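Local coordinates for protein fructose-bisphosphate aldolase (Plasmodium falciparum, PDB 4TR9) that belongs to the class I fructose-bisphosphate aldolase family, folds as a TIM barrel and binds 38D in a pocket of that barrel, at residues G35-D40 / R310-S315; R66-G71 / K329-L334; L235-M240 / V276-G281; S283-S288 / L335-A340. All coordinates share one frame; numbering follows the deposited sequence. Where two conformers were deposited one is given.

In the fold
The four contacts belong to one TIM barrel. Contacts 1 and 3 involve its parallel strands. Contacts 2 and 4 lie in the helical layer around them and share helix 327-346, where 329-334 runs directly into 335-340. Contact 1 is central to the set: its centre lies about 9 Å from that of contact 4, 11 Å from contact 2 and 12 Å from contact 3. Contacts 2 and 3 are the farthest apart, about 23 Å between centres. Along the chain, contact 1 opens first, then contact 2. Contact 3 closes before contact 4 opens. Contacts 1 and 2 thus tie an early strand and helix to the last helices. Contacts 1 and 3 also contribute residues to the 38D pocket.

Contact 1. Residues G35-D40 / R310-S315; sequences GILAAD and RALQAS. With 38D (N'-[(E)-(2,4-dichlorophenyl)methylidene]-3,4-dihydroxybenzohydrazide), chain K.
Leu37 and Leu312 meet methyl to methyl. Leu37 CD1 lies 3.7 Å from Leu312 CD1, and the two side chains pass at a slant. Leu37 has CG anti to its backbone N (chi1 170°), which swings the branch over to the helix. The same Leu37 CD1 lies 4.1 Å from Leu312 CB. Gln313 also comes from the helix, with its CB directed toward the strand. Its extended chain crosses Leu37 at about a right angle, and the amide end comes to rest beside the Ala38 carbonyl and the Ala39 methyl. The contact is buried.

Asp40 turns to the ligand. Its OD1 accepts a weak hydrogen bond from 38D O07 at 3.3 Å. Asp40 OD2 forms a salt bridge with Lys152, consistent with a held carboxylate. Ala38 and Asp40 both line the 38D pocket; Ala38 CB is 4.0 Å from 38D O07. 38D is also hydrogen-bonded to Thr45 OG1.

The axes of 35-39 and 310-315 approach to 8.1 Å and cross at -58°. Strand 35-39 is the first of the TIM barrel and runs between strands 79-84 and 303-308. Helix 59-70 adds Phe70 against Leu37 and Ala39, and Leu69 against Gln313. Helix 327-346 packs on Leu312 through Arg337 and Asn341.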
loop_
_atom_site.group_PDB
_atom_site.type_symbol
_atom_site.label_atom_id
_atom_site.label_comp_id
_atom_site.label_asym_id
_atom_site.label_seq_id
_atom_site.Cartn_x
_atom_site.Cartn_y
_atom_site.Cartn_z
ATOM N N GLY A 35 -35.612 5.857 5.554
ATOM C CA GLY A 35 -34.299 6.471 5.611
ATOM C C GLY A 35 -33.866 6.744 7.038
ATOM O O GLY A 35 -34.515 6.301 7.986
ATOM N N ILE A 36 -32.770 7.481 7.194
ATOM C CA ILE A 36 -32.230 7.775 8.517
ATOM C C ILE A 36 -32.302 9.266 8.839
ATOM O O ILE A 36 -31.955 10.108 8.010
ATOM C CB ILE A 36 -30.767 7.297 8.643
ATOM C CG1 ILE A 36 -30.669 5.796 8.363
ATOM C CG2 ILE A 36 -30.208 7.617 10.022
ATOM C CD1 ILE A 36 -29.268 5.238 8.495
ATOM N N LEU A 37 -32.761 9.586 10.044
ATOM C CA LEU A 37 -32.807 10.968 10.510
ATOM C C LEU A 37 -31.547 11.321 11.294
ATOM O O LEU A 37 -31.271 10.733 12.340
ATOM C CB LEU A 37 -34.046 11.204 11.376
ATOM C CG LEU A 37 -34.101 12.533 12.136
ATOM C CD1 LEU A 37 -34.145 13.716 11.176
ATOM C CD2 LEU A 37 -35.289 12.564 13.087
ATOM N N ALA A 38 -30.786 12.283 10.785
ATOM C CA ALA A 38 -29.553 12.707 11.438
ATOM C C ALA A 38 -29.813 13.833 12.433
ATOM O O ALA A 38 -29.782 15.010 12.073
ATOM C CB ALA A 38 -28.527 13.140 10.402
ATOM N N ALA A 39 -30.068 13.465 13.683
ATOM C CA ALA A 39 -30.318 14.446 14.733
ATOM C C ALA A 39 -29.255 14.363 15.823
ATOM O O ALA A 39 -29.564 14.442 17.012
ATOM C CB ALA A 39 -31.704 14.247 15.326
ATOM N N ASP A 40 -28.002 14.204 15.409
ATOM C CA ASP A 40 -26.896 14.066 16.348
ATOM C C ASP A 40 -25.992 15.294 16.351
ATOM O O ASP A 40 -24.767 15.173 16.358
ATOM C CB ASP A 40 -26.077 12.815 16.024
ATOM C CG ASP A 40 -25.686 12.739 14.563
ATOM O OD1 ASP A 40 -26.460 13.226 13.713
ATOM O OD2 ASP A 40 -24.606 12.189 14.263
ATOM N N ARG A 310 -30.128 18.224 7.796
ATOM C CA ARG A 310 -30.482 19.559 7.334
ATOM C C ARG A 310 -31.735 19.525 6.467
ATOM O O ARG A 310 -32.606 20.385 6.582
ATOM C CB ARG A 310 -29.326 20.179 6.549
ATOM C CG ARG A 310 -29.607 21.572 6.015
ATOM C CD ARG A 310 -28.459 22.068 5.154
ATOM N NE ARG A 310 -28.467 23.520 5.008
ATOM C CZ ARG A 310 -27.776 24.349 5.784
ATOM N NH1 ARG A 310 -27.840 25.658 5.584
ATOM N NH2 ARG A 310 -27.019 23.867 6.762
ATOM N N ALA A 311 -31.823 18.516 5.606
ATOM C CA ALA A 311 -32.919 18.412 4.648
ATOM C C ALA A 311 -34.235 17.997 5.302
ATOM O O ALA A 311 -35.277 17.976 4.648
ATOM C CB ALA A 311 -32.553 17.430 3.546
ATOM N N LEU A 312 -34.186 17.668 6.588
ATOM C CA LEU A 312 -35.375 17.215 7.301
ATOM C C LEU A 312 -35.768 18.144 8.445
ATOM O O LEU A 312 -36.906 18.114 8.908
ATOM C CB LEU A 312 -35.162 15.802 7.847
ATOM C CG LEU A 312 -35.127 14.660 6.829
ATOM C CD1 LEU A 312 -34.751 13.352 7.506
ATOM C CD2 LEU A 312 -36.468 14.535 6.123
ATOM N N GLN A 313 -34.830 18.970 8.896
ATOM C CA GLN A 313 -35.040 19.760 10.106
ATOM C C GLN A 313 -35.034 21.269 9.879
ATOM O O GLN A 313 -35.440 22.028 10.760
ATOM C CB GLN A 313 -33.978 19.406 11.147
ATOM C CG GLN A 313 -33.980 17.948 11.569
ATOM C CD GLN A 313 -32.874 17.628 12.555
ATOM O OE1 GLN A 313 -32.028 16.772 12.300
ATOM N NE2 GLN A 313 -32.875 18.318 13.690
ATOM N N ALA A 314 -34.573 21.702 8.709
ATOM C CA ALA A 314 -34.432 23.128 8.424
ATOM C C ALA A 314 -35.765 23.871 8.514
ATOM O O ALA A 314 -35.859 24.911 9.166
ATOM C CB ALA A 314 -33.808 23.333 7.052
ATOM N N SER A 315 -36.791 23.332 7.863
ATOM C CA SER A 315 -38.105 23.964 7.860
ATOM C C SER A 315 -38.855 23.708 9.163
ATOM O O SER A 315 -39.735 24.482 9.543
ATOM C CB SER A 315 -38.933 23.469 6.674
ATOM O OG SER A 315 -38.367 23.888 5.446
HETATM N N12 38D K . -20.207 20.002 12.668
HETATM C C13 38D K . -20.366 20.941 11.594
HETATM C C15 38D K . -19.030 22.539 12.967
HETATM C C17 38D K . -17.667 24.248 11.988
HETATM C C20 38D K . -18.908 22.769 10.568
HETATM C C01 38D K . -22.330 16.548 11.185
HETATM C C02 38D K . -23.048 15.476 10.653
HETATM O O03 38D K . -22.964 15.146 9.283
HETATM C C04 38D K . -23.863 14.721 11.484
HETATM C C05 38D K . -23.960 15.028 12.830
HETATM C C06 38D K . -23.248 16.090 13.359
HETATM O O07 38D K . -24.603 13.631 10.971
HETATM C C08 38D K . -22.431 16.840 12.539
HETATM C C09 38D K . -21.668 18.014 13.160
HETATM O O10 38D K . -21.709 18.198 14.371
HETATM N N11 38D K . -20.933 18.876 12.276
HETATM C C14 38D K . -19.401 22.117 11.705
HETATM C C16 38D K . -18.158 23.606 13.113
HETATM CL CL1 38D K . -16.574 25.585 12.200
HETATM C C19 38D K . -18.034 23.838 10.717
HETATM CL CL2 38D K . -19.357 22.269 8.959
#

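Contact 2. Residues R66-G71 / K329-L334; sequences RDLLFG and KAREVL
Arg331 reaches across to Leu68 and donates from its NE to Leu68 O at 3.0 Å. The bond is bent, with an angle of 131° at the hydrogen. It uses a lone pair of the carbonyl, in the carbonyl plane, but the oxygen sits 33° out of the guanidinium plane. Arg331 NH1 makes a weak hydrogen bond to Asp67 O at 3.2 Å. Gly71 O lies over one face of the guanidinium, 3.1 Å from Arg331 NH2, at an angle too poor for a hydrogen bond. Gly71 has no side chain to obstruct this approach. The Asp67 carboxylate adds a long salt bridge, with OD2 3.7 Å from Arg331 NH1.

The aliphatic part of Arg331 packs as well. Its CG is 3.9 Å from Leu68 CG, and the chain is extended from CG to NE. Next to it, Leu68 CD1 touches Ala330 CB at 4.2 Å. Leu69 CD2 meets Leu334 CD2 at 3.8 Å, the two side chains crossing at about a right angle.

This is helix-to-helix packing in the outer layer of the TIM barrel. Segments 66-70 and 329-334 of the two helices cross at -54°. The arginine sits at the C-terminal end of helix 59-70, where its positive charge would suit the helix dipole.

Farther out, Asp67 OD1 is hydrogen-bonded to Asn93, which would steady the carboxylate. Thr72 OG1 hydrogen-bonds to the carbonyls of Leu68 and Leu69. Leu68 also packs on Val316 and Trp320 of helix 310-320. Leu334 leans on Thr72 and Leu75.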
loop_
_atom_site.group_PDB
_atom_site.type_symbol
_atom_site.label_atom_id
_atom_site.label_comp_id
_atom_site.label_asym_id
_atom_site.label_seq_id
_atom_site.Cartn_x
_atom_site.Cartn_y
_atom_site.Cartn_z
ATOM N N ARG A 66 -35.698 17.769 20.336
ATOM C CA ARG A 66 -35.527 16.369 19.962
ATOM C C ARG A 66 -36.764 15.557 20.328
ATOM O O ARG A 66 -37.036 14.517 19.732
ATOM C CB ARG A 66 -34.283 15.780 20.632
ATOM C CG ARG A 66 -33.096 15.615 19.692
ATOM C CD ARG A 66 -32.643 16.948 19.116
ATOM N NE ARG A 66 -31.767 17.675 20.030
ATOM C CZ ARG A 66 -30.439 17.649 19.969
ATOM N NH1 ARG A 66 -29.720 18.342 20.841
ATOM N NH2 ARG A 66 -29.830 16.933 19.033
ATOM N N ASP A 67 -37.512 16.042 21.314
ATOM C CA ASP A 67 -38.770 15.412 21.698
ATOM C C ASP A 67 -39.809 15.637 20.607
ATOM O O ASP A 67 -40.642 14.773 20.335
ATOM C CB ASP A 67 -39.275 15.964 23.033
ATOM C CG ASP A 67 -40.708 15.562 23.326
ATOM O OD1 ASP A 67 -40.920 14.444 23.839
ATOM O OD2 ASP A 67 -41.622 16.367 23.048
ATOM N N LEU A 68 -39.747 16.810 19.985
ATOM C CA LEU A 68 -40.647 17.160 18.896
ATOM C C LEU A 68 -40.413 16.253 17.695
ATOM O O LEU A 68 -41.356 15.838 17.022
ATOM C CB LEU A 68 -40.460 18.630 18.504
ATOM C CG LEU A 68 -41.318 19.226 17.384
ATOM C CD1 LEU A 68 -41.602 20.683 17.683
ATOM C CD2 LEU A 68 -40.638 19.098 16.029
ATOM N N LEU A 69 -39.146 15.951 17.435
ATOM C CA LEU A 69 -38.774 15.111 16.305
ATOM C C LEU A 69 -39.161 13.655 16.535
ATOM O O LEU A 69 -39.852 13.048 15.719
ATOM C CB LEU A 69 -37.271 15.211 16.035
ATOM C CG LEU A 69 -36.713 16.588 15.667
ATOM C CD1 LEU A 69 -35.201 16.527 15.519
ATOM C CD2 LEU A 69 -37.355 17.106 14.390
ATOM N N PHE A 70 -38.717 13.101 17.660
ATOM C CA PHE A 70 -38.873 11.675 17.921
ATOM C C PHE A 70 -40.279 11.338 18.403
ATOM O O PHE A 70 -40.708 10.186 18.334
ATOM C CB PHE A 70 -37.838 11.208 18.948
ATOM C CG PHE A 70 -36.425 11.601 18.609
ATOM C CD1 PHE A 70 -36.024 11.737 17.290
ATOM C CD2 PHE A 70 -35.501 11.840 19.612
ATOM C CE1 PHE A 70 -34.731 12.106 16.977
ATOM C CE2 PHE A 70 -34.205 12.207 19.305
ATOM C CZ PHE A 70 -33.822 12.342 17.986
ATOM N N GLY A 71 -40.995 12.347 18.888
ATOM C CA GLY A 71 -42.346 12.152 19.380
ATOM C C GLY A 71 -43.388 12.308 18.289
ATOM O O GLY A 71 -44.588 12.310 18.562
ATOM N N LYS A 329 -47.703 21.642 14.485
ATOM C CA LYS A 329 -47.573 22.298 13.192
ATOM C C LYS A 329 -46.222 21.980 12.557
ATOM O O LYS A 329 -46.128 21.772 11.349
ATOM C CB LYS A 329 -47.743 23.810 13.347
ATOM C CG LYS A 329 -47.846 24.571 12.036
ATOM C CD LYS A 329 -47.932 26.070 12.285
ATOM C CE LYS A 329 -49.073 26.409 13.233
ATOM N NZ LYS A 329 -49.110 27.860 13.566
ATOM N N ALA A 330 -45.181 21.941 13.383
ATOM C CA ALA A 330 -43.834 21.653 12.906
ATOM C C ALA A 330 -43.648 20.162 12.640
ATOM O O ALA A 330 -42.873 19.772 11.767
ATOM C CB ALA A 330 -42.801 22.144 13.910
ATOM N N ARG A 331 -44.362 19.333 13.396
ATOM C CA ARG A 331 -44.272 17.886 13.234
ATOM C C ARG A 331 -44.841 17.440 11.893
ATOM O O ARG A 331 -44.396 16.444 11.322
ATOM C CB ARG A 331 -44.991 17.170 14.378
ATOM C CG ARG A 331 -44.209 17.153 15.681
ATOM C CD ARG A 331 -44.963 16.413 16.772
ATOM N NE ARG A 331 -44.152 16.248 17.974
ATOM C CZ ARG A 331 -44.573 15.649 19.082
ATOM N NH1 ARG A 331 -43.765 15.543 20.129
ATOM N NH2 ARG A 331 -45.802 15.156 19.146
ATOM N N GLU A 332 -45.827 18.178 11.392
ATOM C CA GLU A 332 -46.394 17.891 10.081
ATOM C C GLU A 332 -45.401 18.284 8.990
ATOM O O GLU A 332 -45.325 17.641 7.943
ATOM C CB GLU A 332 -47.725 18.623 9.887
ATOM C CG GLU A 332 -48.410 18.324 8.557
ATOM C CD GLU A 332 -49.812 18.900 8.474
ATOM O OE1 GLU A 332 -50.375 19.256 9.531
ATOM O OE2 GLU A 332 -50.352 18.995 7.352
ATOM N N VAL A 333 -44.639 19.344 9.247
ATOM C CA VAL A 333 -43.594 19.778 8.328
ATOM C C VAL A 333 -42.506 18.711 8.247
ATOM O O VAL A 333 -41.941 18.461 7.183
ATOM C CB VAL A 333 -42.977 21.124 8.762
ATOM C CG1 VAL A 333 -41.890 21.555 7.790
ATOM C CG2 VAL A 333 -44.055 22.191 8.864
ATOM N N LEU A 334 -42.231 18.077 9.382
ATOM C CA LEU A 334 -41.265 16.988 9.442
ATOM C C LEU A 334 -41.744 15.782 8.643
ATOM O O LEU A 334 -40.958 15.125 7.959
ATOM C CB LEU A 334 -41.007 16.585 10.894
ATOM C CG LEU A 334 -40.080 15.386 11.107
ATOM C CD1 LEU A 334 -38.691 15.678 10.558
ATOM C CD2 LEU A 334 -40.014 15.010 12.580
#

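Contact 3. Residues L235-M240 / V276-G281; sequences LLKPNM and VFLSGG
Val276 N donates to Leu236 O at 2.8 Å. This bond links strands 235-236 and 274-277, the two ends of the parallel strand order, and so closes the TIM barrel. A weak bond follows from Leu278 N to Pro238 O at 3.4 Å. Between them, Lys237 CA makes a CA-H...O contact to Val276 O at 3.2 Å.

With chi1 at -173°, Lys237 starts out beside its own carbonyl carbon and stays extended to NZ. It crosses Leu278 at about a right angle, with Lys237 CE 3.7 Å from Leu278 CB. The buried NZ makes weak hydrogen bonds to 38D O07 and Ser307 OG, and a long, weak ion pair with Glu195. The extended chain carries NZ into the ligand pocket.

After the strands, a water accepts from Met240 N at 2.7 Å. The same water lies implausibly close to Leu278 O, so that second link is doubtful. Met240 makes a Met-aromatic contact with Phe277. Its SD is 5.4 Å from the ring centroid and 26° off the ring normal. Ile294 of helix 284-295 touches both residues. Met240 CG also packs 3.7 Å from Phe277 CD1.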
loop_
_atom_site.group_PDB
_atom_site.type_symbol
_atom_site.label_atom_id
_atom_site.label_comp_id
_atom_site.label_asym_id
_atom_site.label_seq_id
_atom_site.Cartn_x
_atom_site.Cartn_y
_atom_site.Cartn_z
ATOM N N LEU A 235 -22.788 0.359 6.705
ATOM C CA LEU A 235 -23.450 1.304 5.813
ATOM C C LEU A 235 -22.472 2.385 5.374
ATOM O O LEU A 235 -21.495 2.669 6.066
ATOM C CB LEU A 235 -24.668 1.936 6.492
ATOM C CG LEU A 235 -25.883 1.036 6.734
ATOM C CD1 LEU A 235 -26.981 1.805 7.455
ATOM C CD2 LEU A 235 -26.402 0.457 5.425
ATOM N N LEU A 236 -22.739 2.985 4.220
ATOM C CA LEU A 236 -21.887 4.044 3.694
ATOM C C LEU A 236 -22.635 5.369 3.655
ATOM O O LEU A 236 -23.760 5.440 3.160
ATOM C CB LEU A 236 -21.381 3.683 2.296
ATOM C CG LEU A 236 -20.460 4.690 1.604
ATOM C CD1 LEU A 236 -19.170 4.874 2.389
ATOM C CD2 LEU A 236 -20.165 4.256 0.176
ATOM N N LYS A 237 -22.009 6.417 4.178
ATOM C CA LYS A 237 -22.603 7.748 4.146
ATOM C C LYS A 237 -21.704 8.726 3.396
ATOM O O LYS A 237 -20.972 9.502 4.010
ATOM C CB LYS A 237 -22.875 8.255 5.565
ATOM C CG LYS A 237 -23.649 9.566 5.624
ATOM C CD LYS A 237 -23.985 9.950 7.055
ATOM C CE LYS A 237 -24.760 11.257 7.109
ATOM N NZ LYS A 237 -25.157 11.612 8.499
ATOM N N PRO A 238 -21.747 8.682 2.057
ATOM C CA PRO A 238 -20.932 9.570 1.232
ATOM C C PRO A 238 -21.708 10.798 0.783
ATOM O O PRO A 238 -22.905 10.909 1.054
ATOM C CB PRO A 238 -20.587 8.686 0.040
ATOM C CG PRO A 238 -21.841 7.878 -0.150
ATOM C CD PRO A 238 -22.464 7.698 1.228
ATOM N N ASN A 239 -21.028 11.710 0.102
ATOM C CA ASN A 239 -21.687 12.857 -0.499
ATOM C C ASN A 239 -22.125 12.528 -1.918
ATOM O O ASN A 239 -21.514 11.693 -2.581
ATOM C CB ASN A 239 -20.760 14.070 -0.506
ATOM C CG ASN A 239 -19.494 13.828 -1.303
ATOM O OD1 ASN A 239 -18.879 12.766 -1.205
ATOM N ND2 ASN A 239 -19.104 14.809 -2.108
ATOM N N MET A 240 -23.188 13.178 -2.378
ATOM C CA MET A 240 -23.613 13.028 -3.762
ATOM C C MET A 240 -22.568 13.636 -4.687
ATOM O O MET A 240 -22.002 14.687 -4.388
ATOM C CB MET A 240 -24.974 13.687 -3.991
ATOM C CG MET A 240 -26.118 13.043 -3.227
ATOM S SD MET A 240 -27.690 13.865 -3.546
ATOM C CE MET A 240 -28.803 12.864 -2.564
ATOM N N VAL A 276 -26.434 5.510 2.515
ATOM C CA VAL A 276 -27.233 6.610 3.044
ATOM C C VAL A 276 -26.578 7.965 2.771
ATOM O O VAL A 276 -25.624 8.354 3.443
ATOM C CB VAL A 276 -27.473 6.443 4.561
ATOM C CG1 VAL A 276 -28.633 5.498 4.810
ATOM C CG2 VAL A 276 -26.215 5.934 5.255
ATOM N N PHE A 277 -27.097 8.682 1.779
ATOM C CA PHE A 277 -26.521 9.964 1.383
ATOM C C PHE A 277 -26.708 11.048 2.441
ATOM O O PHE A 277 -27.658 11.015 3.223
ATOM C CB PHE A 277 -27.129 10.436 0.060
ATOM C CG PHE A 277 -26.736 9.598 -1.119
ATOM C CD1 PHE A 277 -25.474 9.718 -1.677
ATOM C CD2 PHE A 277 -27.627 8.697 -1.674
ATOM C CE1 PHE A 277 -25.107 8.949 -2.764
ATOM C CE2 PHE A 277 -27.266 7.926 -2.763
ATOM C CZ PHE A 277 -26.004 8.053 -3.307
ATOM N N LEU A 278 -25.788 12.007 2.456
ATOM C CA LEU A 278 -25.893 13.159 3.338
ATOM C C LEU A 278 -26.329 14.384 2.540
ATOM O O LEU A 278 -25.904 14.574 1.401
ATOM C CB LEU A 278 -24.565 13.415 4.056
ATOM C CG LEU A 278 -23.297 13.594 3.214
ATOM C CD1 LEU A 278 -23.034 15.063 2.907
ATOM C CD2 LEU A 278 -22.099 12.965 3.911
ATOM N N SER A 279 -27.180 15.208 3.142
ATOM C CA SER A 279 -27.720 16.380 2.463
ATOM C C SER A 279 -26.640 17.424 2.198
ATOM O O SER A 279 -26.624 18.055 1.142
ATOM C CB SER A 279 -28.856 16.998 3.282
ATOM O OG SER A 279 -28.414 17.374 4.574
ATOM N N GLY A 280 -25.737 17.596 3.157
ATOM C CA GLY A 280 -24.680 18.584 3.034
ATOM C C GLY A 280 -25.233 19.994 3.070
ATOM O O GLY A 280 -26.058 20.322 3.922
ATOM N N GLY A 281 -24.787 20.829 2.137
ATOM C CA GLY A 281 -25.251 22.202 2.063
ATOM C C GLY A 281 -26.439 22.379 1.136
ATOM O O GLY A 281 -26.900 23.499 0.918
HETATM O O HOH W 1 -24.656 14.684 -0.749
#

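Contact 4. Residues S283-S288 / L335-A340; sequences SEEEAS and LQRAEA
Arg337 faces Glu284, Glu285 and Ser288 between two helices. Its CB points toward helix 284-295. The chain then folds at chi2 (-48°) and chi3 (-53°), which turns the guanidinium toward Ala340. CD and NE pass the Glu284 carboxylate; Arg337 NE is 4.1 Å from Glu284 OE1. That oxygen lies well out of the guanidinium plane, so only the charges attract. Glu284 CB lies over a guanidinium face. Ala340 CB also covers a face, 4.2 Å above the plane and over its centre.

At the tip, the two nitrogens differ. Arg337 NH2 donates a weak but fairly straight bond to Glu285 OE1 at 3.3 Å (158°), part of a salt bridge. The oxygen comes in at the guanidinium edge, although the carboxylate plane is steeply turned. Arg337 NH1 lies 2.7 Å from Glu284 O, at a poor angle. Arg337 NH1 is also 2.9 Å from Ser288 OG, again poorly angled. A water lies in the guanidinium plane, 2.7 Å from Ser288 OG; its short approach to NH1 is doubtful.

These groups also have partners elsewhere. Glu284 OE1 is very close to Ser315 OG, probably as a hydrogen bond. Glu285 OE2 is hydrogen-bonded to Tyr349, and Ser288 OG to Asn341. Ser283 is the N-cap of helix 284-295, its OG accepting a weak bond from Glu286 N at 3.4 Å.

The two helices belong to the outer layer of the TIM barrel and run in roughly the same direction. Helix 310-320 packs on helix 284-295: Ala314 on Glu284, and Ala311 on Ala287.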
loop_
_atom_site.group_PDB
_atom_site.type_symbol
_atom_site.label_atom_id
_atom_site.label_comp_id
_atom_site.label_asym_id
_atom_site.label_seq_id
_atom_site.Cartn_x
_atom_site.Cartn_y
_atom_site.Cartn_z
ATOM N N SER A 283 -30.216 22.442 -0.369
ATOM C CA SER A 283 -31.505 22.852 0.171
ATOM C C SER A 283 -32.375 21.622 0.387
ATOM O O SER A 283 -32.069 20.544 -0.121
ATOM C CB SER A 283 -32.197 23.847 -0.762
ATOM O OG SER A 283 -32.468 23.262 -2.024
ATOM N N GLU A 284 -33.454 21.782 1.147
ATOM C CA GLU A 284 -34.352 20.672 1.443
ATOM C C GLU A 284 -34.920 20.050 0.175
ATOM O O GLU A 284 -34.944 18.829 0.030
ATOM C CB GLU A 284 -35.497 21.131 2.346
ATOM C CG GLU A 284 -35.093 21.419 3.779
ATOM C CD GLU A 284 -36.278 21.798 4.643
ATOM O OE1 GLU A 284 -37.278 22.303 4.090
ATOM O OE2 GLU A 284 -36.216 21.585 5.872
ATOM N N GLU A 285 -35.369 20.899 -0.743
ATOM C CA GLU A 285 -36.003 20.433 -1.970
ATOM C C GLU A 285 -35.005 19.756 -2.904
ATOM O O GLU A 285 -35.270 18.673 -3.425
ATOM C CB GLU A 285 -36.690 21.594 -2.690
ATOM C CG GLU A 285 -37.549 21.166 -3.868
ATOM C CD GLU A 285 -38.725 20.302 -3.451
ATOM O OE1 GLU A 285 -39.232 20.486 -2.323
ATOM O OE2 GLU A 285 -39.140 19.434 -4.248
ATOM N N GLU A 286 -33.858 20.395 -3.113
ATOM C CA GLU A 286 -32.837 19.857 -4.006
ATOM C C GLU A 286 -32.253 18.551 -3.473
ATOM O O GLU A 286 -31.822 17.697 -4.245
ATOM C CB GLU A 286 -31.723 20.882 -4.228
ATOM C CG GLU A 286 -32.156 22.095 -5.038
ATOM C CD GLU A 286 -31.032 23.090 -5.247
ATOM O OE1 GLU A 286 -29.955 22.908 -4.642
ATOM O OE2 GLU A 286 -31.227 24.055 -6.016
ATOM N N ALA A 287 -32.245 18.400 -2.152
ATOM C CA ALA A 287 -31.778 17.166 -1.531
ATOM C C ALA A 287 -32.743 16.023 -1.826
ATOM O O ALA A 287 -32.348 14.859 -1.868
ATOM C CB ALA A 287 -31.612 17.350 -0.032
ATOM N N SER A 288 -34.011 16.368 -2.027
ATOM C CA SER A 288 -35.034 15.384 -2.357
ATOM C C SER A 288 -35.058 15.109 -3.855
ATOM O O SER A 288 -35.231 13.969 -4.284
ATOM C CB SER A 288 -36.411 15.858 -1.888
ATOM O OG SER A 288 -36.442 16.028 -0.482
ATOM N N LEU A 335 -43.040 15.498 8.732
ATOM C CA LEU A 335 -43.621 14.339 8.062
ATOM C C LEU A 335 -43.655 14.498 6.546
ATOM O O LEU A 335 -43.423 13.537 5.814
ATOM C CB LEU A 335 -45.033 14.075 8.587
ATOM C CG LEU A 335 -45.119 13.437 9.973
ATOM C CD1 LEU A 335 -46.568 13.279 10.407
ATOM C CD2 LEU A 335 -44.405 12.094 9.982
ATOM N N GLN A 336 -43.947 15.707 6.075
ATOM C CA GLN A 336 -44.031 15.946 4.639
ATOM C C GLN A 336 -42.644 15.930 4.002
ATOM O O GLN A 336 -42.502 15.603 2.825
ATOM C CB GLN A 336 -44.738 17.273 4.343
ATOM C CG GLN A 336 -43.946 18.515 4.710
ATOM C CD GLN A 336 -44.578 19.785 4.176
ATOM O OE1 GLN A 336 -45.625 19.746 3.531
ATOM N NE2 GLN A 336 -43.942 20.920 4.441
ATOM N N ARG A 337 -41.624 16.277 4.780
ATOM C CA ARG A 337 -40.250 16.208 4.295
ATOM C C ARG A 337 -39.760 14.766 4.319
ATOM O O ARG A 337 -39.036 14.330 3.424
ATOM C CB ARG A 337 -39.323 17.097 5.127
ATOM C CG ARG A 337 -39.609 18.588 5.016
ATOM C CD ARG A 337 -39.771 19.021 3.568
ATOM N NE ARG A 337 -38.638 18.623 2.739
ATOM C CZ ARG A 337 -38.592 18.770 1.418
ATOM N NH1 ARG A 337 -37.523 18.377 0.742
ATOM N NH2 ARG A 337 -39.619 19.308 0.774
ATOM N N ALA A 338 -40.164 14.031 5.351
ATOM C CA ALA A 338 -39.819 12.621 5.470
ATOM C C ALA A 338 -40.463 11.816 4.347
ATOM O O ALA A 338 -39.848 10.908 3.790
ATOM C CB ALA A 338 -40.247 12.081 6.824
ATOM N N GLU A 339 -41.704 12.159 4.020
ATOM C CA GLU A 339 -42.428 11.494 2.942
ATOM C C GLU A 339 -41.832 11.859 1.588
ATOM O O GLU A 339 -41.811 11.043 0.668
ATOM C CB GLU A 339 -43.912 11.863 2.982
ATOM C CG GLU A 339 -44.767 11.123 1.963
ATOM C CD GLU A 339 -46.227 11.529 2.019
ATOM O OE1 GLU A 339 -46.529 12.597 2.594
ATOM O OE2 GLU A 339 -47.074 10.779 1.490
ATOM N N ALA A 340 -41.347 13.093 1.478
ATOM C CA ALA A 340 -40.745 13.582 0.243
ATOM C C ALA A 340 -39.501 12.778 -0.114
ATOM O O ALA A 340 -39.329 12.352 -1.257
ATOM C CB ALA A 340 -40.403 15.058 0.370
HETATM O O HOH W 2 -35.594 17.199 1.827
#